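Local coordinates for glucoamylase (Thermoanaerobacterium thermosaccharolyticum, PDB 1LF6), which hydrolyses terminal alpha-1,4-linked glucose residues one after another from the non-reducing ends of glucan chains, probably releasing beta-D-glucose, at residues I12-F17 / I171-N176; L179-D184 / I230-E235; A189-I194 / E245-F250. All blocks are in the same frame, centred on the assembly; numbering follows the deposited sequence.

Contact 1: I12-F17 / I171-N176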
# COMPACT_ATOMS: atom_id res chain seq x y z
N ILE A 12 -24.59 -17.31 24.64
CA ILE A 12 -24.39 -18.15 23.47
C ILE A 12 -24.10 -19.59 23.89
O ILE A 12 -23.61 -19.83 24.99
CB ILE A 12 -23.22 -17.63 22.60
CG1 ILE A 12 -23.14 -18.42 21.29
CG2 ILE A 12 -21.90 -17.75 23.37
CD1 ILE A 12 -22.05 -17.95 20.35
N LYS A 13 -24.41 -20.53 23.01
CA LYS A 13 -24.17 -21.94 23.29
C LYS A 13 -23.20 -22.53 22.27
O LYS A 13 -23.61 -23.00 21.21
CB LYS A 13 -25.49 -22.72 23.25
CG LYS A 13 -25.33 -24.21 23.54
CD LYS A 13 -26.64 -24.96 23.34
CE LYS A 13 -26.47 -26.45 23.54
NZ LYS A 13 -27.72 -27.21 23.23
N ILE A 14 -21.92 -22.49 22.60
CA ILE A 14 -20.89 -23.02 21.71
C ILE A 14 -20.44 -24.41 22.16
O ILE A 14 -20.11 -24.63 23.32
CB ILE A 14 -19.66 -22.07 21.66
CG1 ILE A 14 -19.21 -21.71 23.08
CG2 ILE A 14 -20.02 -20.80 20.89
CD1 ILE A 14 -18.00 -20.78 23.12
N ASP A 15 -20.46 -25.35 21.22
CA ASP A 15 -20.06 -26.73 21.50
C ASP A 15 -18.90 -27.13 20.60
O ASP A 15 -19.02 -27.11 19.37
CB ASP A 15 -21.23 -27.68 21.25
CG ASP A 15 -22.44 -27.35 22.09
OD1 ASP A 15 -23.51 -27.95 21.84
OD2 ASP A 15 -22.34 -26.49 22.99
N ARG A 16 -17.77 -27.49 21.21
CA ARG A 16 -16.59 -27.90 20.44
C ARG A 16 -16.48 -29.42 20.44
O ARG A 16 -16.90 -30.08 21.39
CB ARG A 16 -15.33 -27.27 21.04
CG ARG A 16 -14.06 -27.54 20.25
CD ARG A 16 -12.90 -26.70 20.77
NE ARG A 16 -11.64 -27.04 20.12
CZ ARG A 16 -10.48 -26.41 20.34
NH1 ARG A 16 -9.39 -26.79 19.70
NH2 ARG A 16 -10.42 -25.40 21.19
N PHE A 17 -15.92 -29.97 19.37
CA PHE A 17 -15.76 -31.41 19.25
C PHE A 17 -14.51 -31.78 18.46
O PHE A 17 -14.19 -31.15 17.45
CB PHE A 17 -16.99 -32.01 18.56
CG PHE A 17 -17.36 -31.32 17.28
CD1 PHE A 17 -18.18 -30.20 17.29
CD2 PHE A 17 -16.87 -31.78 16.06
CE1 PHE A 17 -18.51 -29.54 16.11
CE2 PHE A 17 -17.20 -31.13 14.87
CZ PHE A 17 -18.02 -30.01 14.90
N ILE A 171 -16.48 -25.85 15.61
CA ILE A 171 -17.40 -25.73 16.73
C ILE A 171 -18.81 -25.54 16.18
O ILE A 171 -19.03 -25.58 14.97
CB ILE A 171 -17.08 -24.51 17.62
CG1 ILE A 171 -17.24 -23.22 16.82
CG2 ILE A 171 -15.68 -24.64 18.19
CD1 ILE A 171 -17.19 -21.96 17.66
N LYS A 172 -19.75 -25.32 17.08
CA LYS A 172 -21.13 -25.10 16.70
C LYS A 172 -21.67 -24.03 17.64
O LYS A 172 -21.71 -24.21 18.86
CB LYS A 172 -21.93 -26.40 16.83
CG LYS A 172 -23.22 -26.41 16.03
CD LYS A 172 -23.90 -27.77 16.10
CE LYS A 172 -25.14 -27.82 15.22
NZ LYS A 172 -25.85 -29.14 15.32
N ALA A 173 -22.04 -22.89 17.06
CA ALA A 173 -22.57 -21.78 17.84
C ALA A 173 -24.03 -21.61 17.46
O ALA A 173 -24.35 -21.27 16.32
CB ALA A 173 -21.78 -20.51 17.54
N ASN A 174 -24.92 -21.87 18.42
CA ASN A 174 -26.35 -21.75 18.17
C ASN A 174 -26.73 -22.50 16.90
O ASN A 174 -27.34 -21.94 15.99
CB ASN A 174 -26.75 -20.28 18.06
CG ASN A 174 -26.67 -19.55 19.39
OD1 ASN A 174 -25.80 -19.84 20.22
ND2 ASN A 174 -27.56 -18.59 19.60
N ASN A 175 -26.36 -23.77 16.84
CA ASN A 175 -26.66 -24.63 15.70
C ASN A 175 -26.02 -24.14 14.40
O ASN A 175 -26.52 -24.44 13.31
CB ASN A 175 -28.17 -24.75 15.52
CG ASN A 175 -28.85 -25.31 16.75
OD1 ASN A 175 -28.51 -26.39 17.23
ND2 ASN A 175 -29.83 -24.57 17.27
N ASN A 176 -24.93 -23.39 14.52
CA ASN A 176 -24.23 -22.88 13.35
C ASN A 176 -22.82 -23.46 13.33
O ASN A 176 -22.02 -23.22 14.24
CB ASN A 176 -24.18 -21.35 13.40
CG ASN A 176 -25.03 -20.70 12.33
OD1 ASN A 176 -24.67 -20.71 11.15
ND2 ASN A 176 -26.16 -20.13 12.73

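Contact 2: L179-D184 / I230-E235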
# COMPACT_ATOMS: atom_id res chain seq x y z
N LEU A 179 -15.99 -22.86 11.16
CA LEU A 179 -14.61 -23.34 11.13
C LEU A 179 -13.80 -22.29 11.88
O LEU A 179 -13.80 -21.11 11.52
CB LEU A 179 -14.11 -23.45 9.68
CG LEU A 179 -14.53 -24.71 8.90
CD1 LEU A 179 -16.03 -24.87 8.95
CD2 LEU A 179 -14.04 -24.60 7.46
N MET A 180 -13.12 -22.71 12.94
CA MET A 180 -12.34 -21.80 13.76
C MET A 180 -10.84 -21.92 13.53
O MET A 180 -10.34 -22.97 13.13
CB MET A 180 -12.63 -22.06 15.24
CG MET A 180 -14.10 -22.18 15.59
SD MET A 180 -15.02 -20.67 15.26
CE MET A 180 -14.35 -19.62 16.55
N ALA A 181 -10.13 -20.82 13.79
CA ALA A 181 -8.68 -20.77 13.65
C ALA A 181 -8.16 -19.84 14.73
O ALA A 181 -8.80 -18.84 15.06
CB ALA A 181 -8.29 -20.26 12.27
N LYS A 182 -7.00 -20.16 15.29
CA LYS A 182 -6.44 -19.31 16.33
C LYS A 182 -4.92 -19.39 16.43
O LYS A 182 -4.29 -20.33 15.95
CB LYS A 182 -7.07 -19.66 17.68
CG LYS A 182 -6.80 -21.08 18.16
CD LYS A 182 -5.70 -21.13 19.23
CE LYS A 182 -6.18 -20.52 20.54
NZ LYS A 182 -5.14 -20.58 21.59
N ARG A 183 -4.36 -18.36 17.05
CA ARG A 183 -2.93 -18.25 17.29
C ARG A 183 -2.82 -17.09 18.26
O ARG A 183 -3.18 -15.96 17.94
CB ARG A 183 -2.17 -17.92 16.00
CG ARG A 183 -0.68 -18.14 16.17
CD ARG A 183 0.15 -17.20 15.31
NE ARG A 183 1.47 -17.03 15.90
CZ ARG A 183 2.35 -16.10 15.56
NH1 ARG A 183 3.52 -16.03 16.17
NH2 ARG A 183 2.05 -15.22 14.60
N ASP A 184 -2.32 -17.38 19.46
CA ASP A 184 -2.19 -16.36 20.49
C ASP A 184 -3.58 -15.82 20.83
O ASP A 184 -4.52 -16.59 21.03
CB ASP A 184 -1.27 -15.22 20.04
CG ASP A 184 0.19 -15.63 20.01
OD1 ASP A 184 0.63 -16.31 20.96
OD2 ASP A 184 0.89 -15.27 19.04
N ILE A 230 -2.21 -24.93 7.79
CA ILE A 230 -3.48 -25.55 7.48
C ILE A 230 -4.34 -24.82 6.46
O ILE A 230 -4.09 -23.68 6.10
CB ILE A 230 -4.30 -25.72 8.76
CG1 ILE A 230 -4.66 -24.35 9.33
CG2 ILE A 230 -3.50 -26.52 9.78
CD1 ILE A 230 -5.55 -24.40 10.56
N ILE A 231 -5.38 -25.52 6.00
CA ILE A 231 -6.34 -24.99 5.05
C ILE A 231 -7.72 -25.48 5.49
O ILE A 231 -7.97 -26.68 5.58
CB ILE A 231 -6.04 -25.50 3.63
CG1 ILE A 231 -4.65 -25.03 3.20
CG2 ILE A 231 -7.11 -25.00 2.66
CD1 ILE A 231 -4.23 -25.52 1.85
N GLU A 232 -8.59 -24.54 5.82
CA GLU A 232 -9.93 -24.89 6.26
C GLU A 232 -10.85 -24.92 5.06
O GLU A 232 -11.25 -23.88 4.53
CB GLU A 232 -10.40 -23.90 7.33
CG GLU A 232 -9.46 -23.90 8.53
CD GLU A 232 -10.01 -23.20 9.76
OE1 GLU A 232 -9.57 -23.56 10.87
OE2 GLU A 232 -10.88 -22.31 9.62
N GLY A 233 -11.16 -26.14 4.60
CA GLY A 233 -12.01 -26.32 3.44
C GLY A 233 -13.43 -26.72 3.79
O GLY A 233 -13.70 -27.27 4.86
N ALA A 234 -14.35 -26.44 2.87
CA ALA A 234 -15.75 -26.77 3.07
C ALA A 234 -16.47 -26.83 1.73
O ALA A 234 -16.11 -26.11 0.80
CB ALA A 234 -16.42 -25.74 3.97
N GLU A 235 -17.46 -27.70 1.64
CA GLU A 235 -18.24 -27.83 0.42
C GLU A 235 -19.53 -27.05 0.58
O GLU A 235 -20.13 -27.02 1.66
CB GLU A 235 -18.53 -29.30 0.12
CG GLU A 235 -19.52 -29.53 -1.02
CD GLU A 235 -19.54 -30.97 -1.50
OE1 GLU A 235 -19.46 -31.88 -0.65
OE2 GLU A 235 -19.63 -31.19 -2.73
O HOH W 1 -11.91 -19.44 10.72

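Contact 3: A189-I194 / E245-F250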
# COMPACT_ATOMS: atom_id res chain seq x y z
N ALA A 189 -13.51 -16.95 12.85
CA ALA A 189 -14.65 -17.85 12.73
C ALA A 189 -15.23 -17.73 11.33
O ALA A 189 -15.64 -16.65 10.91
CB ALA A 189 -15.70 -17.48 13.77
N LEU A 190 -15.25 -18.84 10.60
CA LEU A 190 -15.78 -18.87 9.25
C LEU A 190 -17.18 -19.50 9.30
O LEU A 190 -17.34 -20.60 9.82
CB LEU A 190 -14.88 -19.71 8.35
CG LEU A 190 -14.90 -19.48 6.84
CD1 LEU A 190 -14.28 -20.68 6.15
CD2 LEU A 190 -16.31 -19.28 6.35
N SER A 191 -18.17 -18.80 8.76
CA SER A 191 -19.54 -19.30 8.77
C SER A 191 -20.25 -19.13 7.44
O SER A 191 -19.79 -18.41 6.55
CB SER A 191 -20.35 -18.60 9.87
OG SER A 191 -20.46 -17.21 9.61
N SER A 192 -21.38 -19.82 7.30
CA SER A 192 -22.19 -19.77 6.08
C SER A 192 -23.65 -19.57 6.48
O SER A 192 -24.13 -20.18 7.43
CB SER A 192 -22.04 -21.08 5.30
OG SER A 192 -22.80 -21.05 4.11
N ASN A 193 -24.36 -18.72 5.75
CA ASN A 193 -25.77 -18.46 6.06
C ASN A 193 -26.60 -19.72 5.80
O ASN A 193 -27.67 -19.89 6.38
CB ASN A 193 -26.30 -17.29 5.23
CG ASN A 193 -26.43 -17.62 3.76
OD1 ASN A 193 -25.53 -18.19 3.15
ND2 ASN A 193 -27.57 -17.25 3.17
N ILE A 194 -26.09 -20.60 4.94
CA ILE A 194 -26.78 -21.84 4.62
C ILE A 194 -26.00 -23.03 5.17
O ILE A 194 -26.32 -24.18 4.88
CB ILE A 194 -26.93 -22.04 3.10
CG1 ILE A 194 -25.55 -22.04 2.44
CG2 ILE A 194 -27.81 -20.95 2.53
CD1 ILE A 194 -25.57 -22.47 0.99
N GLU A 245 -24.13 -16.57 1.52
CA GLU A 245 -23.32 -15.57 2.19
C GLU A 245 -22.25 -16.19 3.08
O GLU A 245 -22.56 -16.98 3.98
CB GLU A 245 -24.21 -14.66 3.04
CG GLU A 245 -25.36 -14.03 2.28
CD GLU A 245 -26.25 -13.18 3.17
OE1 GLU A 245 -27.25 -12.63 2.65
OE2 GLU A 245 -25.96 -13.06 4.38
N ILE A 246 -20.99 -15.83 2.84
CA ILE A 246 -19.88 -16.34 3.65
C ILE A 246 -19.43 -15.22 4.58
O ILE A 246 -19.21 -14.09 4.14
CB ILE A 246 -18.70 -16.80 2.76
CG1 ILE A 246 -19.13 -17.99 1.90
CG2 ILE A 246 -17.50 -17.19 3.63
CD1 ILE A 246 -19.59 -19.20 2.71
N VAL A 247 -19.32 -15.53 5.87
CA VAL A 247 -18.90 -14.53 6.84
C VAL A 247 -17.68 -14.97 7.64
O VAL A 247 -17.64 -16.09 8.16
CB VAL A 247 -20.05 -14.20 7.83
CG1 VAL A 247 -19.59 -13.17 8.85
CG2 VAL A 247 -21.26 -13.69 7.07
N LEU A 248 -16.70 -14.08 7.74
CA LEU A 248 -15.48 -14.35 8.50
C LEU A 248 -15.38 -13.29 9.59
O LEU A 248 -15.25 -12.10 9.31
CB LEU A 248 -14.25 -14.27 7.59
CG LEU A 248 -12.90 -14.42 8.30
CD1 LEU A 248 -12.75 -15.82 8.87
CD2 LEU A 248 -11.78 -14.14 7.30
N SER A 249 -15.45 -13.74 10.84
CA SER A 249 -15.38 -12.83 11.97
C SER A 249 -14.11 -13.03 12.78
O SER A 249 -13.46 -14.08 12.70
CB SER A 249 -16.62 -13.01 12.85
OG SER A 249 -17.80 -12.75 12.10
N PHE A 250 -13.76 -12.01 13.56
CA PHE A 250 -12.56 -12.03 14.39
C PHE A 250 -12.89 -11.72 15.84
O PHE A 250 -13.88 -11.05 16.13
CB PHE A 250 -11.56 -11.01 13.86
CG PHE A 250 -11.12 -11.26 12.44
CD1 PHE A 250 -9.91 -11.89 12.18
CD2 PHE A 250 -11.93 -10.88 11.38
CE1 PHE A 250 -9.51 -12.14 10.87
CE2 PHE A 250 -11.54 -11.13 10.06
CZ PHE A 250 -10.32 -11.76 9.81

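Contact 1: I12-F17 / I171-N176
K13 and N174 are joined by two hydrogen bonds where the short strand 14-16 runs antiparallel along strand 166-173, extending one sheet of the N-terminal beta sandwich. K13 N gives its hydrogen to the amide oxygen N174 OD1 at 3.2 Å, almost straight at 176° and nearly along the C=O axis. In return N174 N donates to K13 O at 3.3 Å. Asparagine suits this place because N174 has a left-handed backbone, which that residue tolerates well; it sits in the tight two-residue turn that A173 N closes by bonding to N176 O. With CG beside its own backbone N (chi1 -70°), the amide swings toward K13. Further along, D15 N donates to K172 O at 2.9 Å, and I14 CA adds a C-H...O contact to the same oxygen at 3.2 Å. The return bond from K172 N to D15 O is strongly bent and weak.

Apolar groups gather at the methyl of A173, small enough for two isoleucines to converge on it: I12 CD1 and I14 CG2 each approach A173 CB to 3.8 Å. Helix 254-266 covers this side, touching I12 and A173. R16 sends its guanidinium to a cation-pi contact with Y169, while nearer the backbone its CB and CG both lie 3.9 Å from I171 CG2.

Contact 2: L179-D184 / I230-E235
L179 and E232 meet between the two sheets of the N-terminal beta sandwich, strand 179-183 facing strand 230-235 at a closest axial distance of 8.6 Å and nearly antiparallel (169°). The tight part surrounds the buried carboxyl group of E232. Its chain, extended beyond CG (chi2 -166°), slides past the leucine in the opposite direction. L179 CB comes to 3.4 Å from E232 OE2, and L179 CD2 rests 3.7 Å from E232 CB. Glutamate is long enough to span the gap, and E232 OE1 stands only 2.5 Å from M180 O; two oxygens so close suggest that the acid may carry a proton. A water donates to L179 O at 2.6 Å and to E232 OE2 at 3.2 Å, giving these buried acceptors a shared donor.

Packing is looser on either side of this centre: the branched leucine barely reaches A234, and small A181 offers a single methyl 3.8 Å from E232 OE1. Beyond A181 the first strand runs out toward solvent, where polar residues take over. There R183 and exposed D184 form a long, charge-only pair, with D184 OD2 lying over a face of the guanidinium.

Contact 3: A189-I194 / E245-F250
L190 and I246 meet through their branch ends, L190 CD2 lying 3.6 Å from I246 CG2. I246 has CG2 anti to its backbone N and CG1 beside it (chi1 -65°), which turns the CG2 methyl toward the leucine and sends the CG1 arm the other way, where I246 CD1 lies 4.0 Å from S192 OG. On the same face L248 CD1 reaches across to the neighbouring strand, 3.6 Å from A189 O. The backbones are held by paired bonds: A189 exchanges two with S249, and S191 two with V247, of which S191 N to V247 O is the shorter at 2.8 Å. V247 O also receives a weak bond from S191 OG.

At the far end N193 ends the pairing. N193 N donates to E245 O, while E245 N binds N193 OD1 at 2.7 Å, nearly straight at 174° but from well above the amide plane. The amide and the E245 carboxylate lie in almost parallel planes (10° apart).

Strands 186-192 and 243-251 are antiparallel neighbours in a sheet of the N-terminal beta sandwich. The face with L190, I246 and L248 is largely apolar, S192 being its polar member, and W196 covers L190 and I246. Were I246 cut back to an alanine, L190 CD2 and S192 would probably face a gap and W196 would be less well supported. The opposite face carries the smaller A189, S191, V247 and S249, which suits a closely packed helix: 254-266 lies over the last three, through A261, T264 and L265. Further out, M135 of strand 132-141 bonds to the I246 backbone, L179 bonds to that of L190, and S192 OG is tied to G195 O.

Overall arrangement
All three contacts lie in the N-terminal beta sandwich, away from the catalytic residues inferred for the family 15 domain. Their centres are 12 to 15 Å apart, contact 2 and contact 3 being the closest pair. Strands 166-173, 176-183 and 186-192, successive in the chain, are neighbours in one sheet; contacts 1 and 3 are pairings within it, whereas contact 2 reaches across to strand 230-236 of the other. Contact 1 closes before the rest begin. The segments of contacts 2 and 3 alternate along the chain, and the consecutive strands 230-236 and 243-251 belong to different sheets. I171 CD1 touches M180 SD, and M180 SD touches A189 CB, linking the three through continuous packing.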